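RNA-binding protein RMD9, mitochondrial (Saccharomyces cerevisiae S288C, PDB 7A9X) binds a dodecameric element in the 3'-UTRs of mitochondrial mRNAs and takes part in their processing or stability. Local coordinates at residues R342-A347 / N365-I370. Sequence-based numbering, arbitrary orientation.
With nucleotides of chain B.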
loop_
_atom_site.group_PDB
_atom_site.type_symbol
_atom_site.label_atom_id
_atom_site.label_comp_id
_atom_site.label_asym_id
_atom_site.label_seq_id
_atom_site.Cartn_x
_atom_site.Cartn_y
_atom_site.Cartn_z
ATOM N N ARG A 342 -10.416 -0.383 21.150
ATOM C CA ARG A 342 -11.856 -0.485 20.929
ATOM C C ARG A 342 -12.214 -0.262 19.464
ATOM O O ARG A 342 -13.096 -0.941 18.926
ATOM C CB ARG A 342 -12.599 0.508 21.825
ATOM C CG ARG A 342 -12.658 0.086 23.287
ATOM C CD ARG A 342 -13.528 1.017 24.125
ATOM N NE ARG A 342 -12.830 2.239 24.519
ATOM C CZ ARG A 342 -12.952 3.407 23.896
ATOM N NH1 ARG A 342 -12.278 4.463 24.332
ATOM N NH2 ARG A 342 -13.748 3.522 22.841
ATOM N N ILE A 343 -11.547 0.685 18.802
ATOM C CA ILE A 343 -11.818 0.917 17.387
ATOM C C ILE A 343 -11.338 -0.264 16.554
ATOM O O ILE A 343 -12.013 -0.693 15.609
ATOM C CB ILE A 343 -11.177 2.239 16.927
ATOM C CG1 ILE A 343 -11.773 3.421 17.698
ATOM C CG2 ILE A 343 -11.357 2.428 15.425
ATOM C CD1 ILE A 343 -13.276 3.564 17.535
ATOM N N TRP A 344 -10.173 -0.818 16.900
ATOM C CA TRP A 344 -9.663 -1.986 16.190
ATOM C C TRP A 344 -10.611 -3.171 16.321
ATOM O O TRP A 344 -10.811 -3.922 15.360
ATOM C CB TRP A 344 -8.275 -2.346 16.716
ATOM C CG TRP A 344 -7.710 -3.597 16.124
ATOM C CD1 TRP A 344 -7.080 -3.724 14.921
ATOM C CD2 TRP A 344 -7.715 -4.901 16.715
ATOM N NE1 TRP A 344 -6.694 -5.029 14.725
ATOM C CE2 TRP A 344 -7.073 -5.772 15.812
ATOM C CE3 TRP A 344 -8.203 -5.418 17.921
ATOM C CZ2 TRP A 344 -6.904 -7.130 16.075
ATOM C CZ3 TRP A 344 -8.035 -6.766 18.182
ATOM C CH2 TRP A 344 -7.390 -7.607 17.261
ATOM N N GLU A 345 -11.206 -3.353 17.504
ATOM C CA GLU A 345 -12.153 -4.447 17.693
ATOM C C GLU A 345 -13.373 -4.282 16.797
ATOM O O GLU A 345 -13.851 -5.255 16.202
ATOM C CB GLU A 345 -12.582 -4.536 19.159
ATOM C CG GLU A 345 -11.635 -5.314 20.053
ATOM C CD GLU A 345 -12.171 -5.462 21.464
ATOM O OE1 GLU A 345 -12.960 -4.592 21.892
ATOM O OE2 GLU A 345 -11.813 -6.450 22.141
ATOM N N LYS A 346 -13.893 -3.057 16.690
ATOM C CA LYS A 346 -15.050 -2.824 15.832
ATOM C C LYS A 346 -14.698 -3.028 14.364
ATOM O O LYS A 346 -15.514 -3.543 13.591
ATOM C CB LYS A 346 -15.604 -1.417 16.067
ATOM C CG LYS A 346 -16.223 -1.220 17.442
ATOM C CD LYS A 346 -16.874 0.146 17.565
ATOM C CE LYS A 346 -17.557 0.307 18.911
ATOM N NZ LYS A 346 -18.311 1.588 18.999
ATOM N N ALA A 347 -13.488 -2.638 13.961
ATOM C CA ALA A 347 -13.081 -2.834 12.573
ATOM C C ALA A 347 -12.929 -4.316 12.245
ATOM O O ALA A 347 -13.335 -4.763 11.167
ATOM C CB ALA A 347 -11.781 -2.083 12.297
ATOM N N ASN A 365 -1.215 -4.434 11.107
ATOM C CA ASN A 365 0.079 -3.759 11.116
ATOM C C ASN A 365 0.016 -2.475 11.932
ATOM O O ASN A 365 0.861 -2.234 12.802
ATOM C CB ASN A 365 0.526 -3.465 9.684
ATOM C CG ASN A 365 1.885 -2.796 9.623
ATOM O OD1 ASN A 365 2.770 -3.084 10.430
ATOM N ND2 ASN A 365 2.058 -1.894 8.665
ATOM N N THR A 366 -0.989 -1.638 11.664
ATOM C CA THR A 366 -1.156 -0.404 12.422
ATOM C C THR A 366 -1.417 -0.691 13.896
ATOM O O THR A 366 -0.860 -0.021 14.773
ATOM C CB THR A 366 -2.299 0.421 11.826
ATOM O OG1 THR A 366 -2.036 0.669 10.441
ATOM C CG2 THR A 366 -2.443 1.751 12.555
ATOM N N PHE A 367 -2.246 -1.698 14.184
ATOM C CA PHE A 367 -2.657 -1.968 15.559
ATOM C C PHE A 367 -1.498 -2.497 16.397
ATOM O O PHE A 367 -1.259 -2.021 17.513
ATOM C CB PHE A 367 -3.824 -2.956 15.565
ATOM C CG PHE A 367 -4.187 -3.457 16.930
ATOM C CD1 PHE A 367 -4.729 -2.599 17.877
ATOM C CD2 PHE A 367 -3.994 -4.788 17.266
ATOM C CE1 PHE A 367 -5.067 -3.056 19.138
ATOM C CE2 PHE A 367 -4.332 -5.254 18.524
ATOM C CZ PHE A 367 -4.868 -4.386 19.462
ATOM N N PHE A 368 -0.769 -3.490 15.884
ATOM C CA PHE A 368 0.310 -4.076 16.669
ATOM C C PHE A 368 1.529 -3.167 16.747
ATOM O O PHE A 368 2.313 -3.283 17.695
ATOM C CB PHE A 368 0.695 -5.443 16.104
ATOM C CG PHE A 368 -0.285 -6.530 16.446
ATOM C CD1 PHE A 368 -0.575 -6.824 17.770
ATOM C CD2 PHE A 368 -0.917 -7.255 15.450
ATOM C CE1 PHE A 368 -1.480 -7.823 18.091
ATOM C CE2 PHE A 368 -1.822 -8.256 15.765
ATOM C CZ PHE A 368 -2.102 -8.540 17.085
ATOM N N THR A 369 1.705 -2.267 15.777
ATOM C CA THR A 369 2.731 -1.240 15.909
ATOM C C THR A 369 2.423 -0.332 17.093
ATOM O O THR A 369 3.309 -0.019 17.897
ATOM C CB THR A 369 2.836 -0.432 14.614
ATOM O OG1 THR A 369 3.187 -1.308 13.535
ATOM C CG2 THR A 369 3.891 0.652 14.737
ATOM N N ILE A 370 1.160 0.076 17.225
ATOM C CA ILE A 370 0.741 0.857 18.384
ATOM C C ILE A 370 0.816 0.014 19.654
ATOM O O ILE A 370 1.204 0.511 20.718
ATOM C CB ILE A 370 -0.671 1.424 18.150
ATOM C CG1 ILE A 370 -0.667 2.350 16.930
ATOM C CG2 ILE A 370 -1.172 2.155 19.387
ATOM C CD1 ILE A 370 -2.049 2.751 16.455
ATOM P P U B 10 3.938 -3.941 5.063
ATOM O OP1 U B 10 4.784 -2.889 5.684
ATOM O OP2 U B 10 4.289 -4.455 3.714
ATOM O "O5'" U B 10 3.878 -5.176 6.070
ATOM C "C5'" U B 10 3.799 -4.980 7.475
ATOM C "C4'" U B 10 3.923 -6.291 8.210
ATOM O "O4'" U B 10 2.887 -7.191 7.748
ATOM C "C3'" U B 10 5.224 -7.049 7.983
ATOM O "O3'" U B 10 6.249 -6.633 8.870
ATOM C "C2'" U B 10 4.823 -8.509 8.176
ATOM O "O2'" U B 10 4.852 -8.866 9.550
ATOM C "C1'" U B 10 3.370 -8.513 7.695
ATOM N N1 U B 10 3.220 -9.013 6.308
ATOM C C2 U B 10 2.854 -10.336 6.142
ATOM O O2 U B 10 2.663 -11.091 7.078
ATOM N N3 U B 10 2.720 -10.739 4.837
ATOM C C4 U B 10 2.908 -9.969 3.708
ATOM O O4 U B 10 2.750 -10.477 2.598
ATOM C C5 U B 10 3.284 -8.611 3.963
ATOM C C6 U B 10 3.420 -8.191 5.223
#
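Where 342-347 of helix 337-351 passes 365-370 of helix 357-374, the nearest CA atoms are those of Trp344 and Phe367, 7.0 Å apart, each residue sending its CB toward the other segment. The two aromatic side chains fill that gap by stacking face to face: the pyrrole ring of the indole lies over the Phe367 ring with centroids 3.8 Å apart and planes only 7° from parallel. In both, CG lies anti to the backbone N (chi1 175° and 171°), which brings each ring into the gap, and the side chains cross at about a right angle. Phe367 CB also sits over that indole face, 3.4 Å from Trp344 CD1. Phe367 CG and CD2 lie over the pyrrole part, CD2 3.5 Å from Trp344 CE2, while Phe367 CZ reaches out to Trp344 CE3 at 3.8 Å. Trp344 NE1 hydrogen-bonds OD1 of Asn364, which precedes Asn365 on helix 357-374, so this bond also links the two helices. Replacing Trp344 with an alanine would probably open a gap against the Phe367 face and leave Asn364 OD1 without this donor. Ile389 of helix 379-396 touches both rings. Within helix 357-374, Asn365 O accepts from Thr369 OG1 (2.6 Å) and Thr369 N, which approach from opposite faces of its carbonyl plane. The Asn365 side chain packs on the RNA, with CG 3.6 Å from C5' of U10 of chain B. Dispersion between flat, buried rings, with a bond from NE1 that probably restrains the turn of the indole, thus joins segments assigned to the successive pentatricopeptide repeats PPR5 and PPR6.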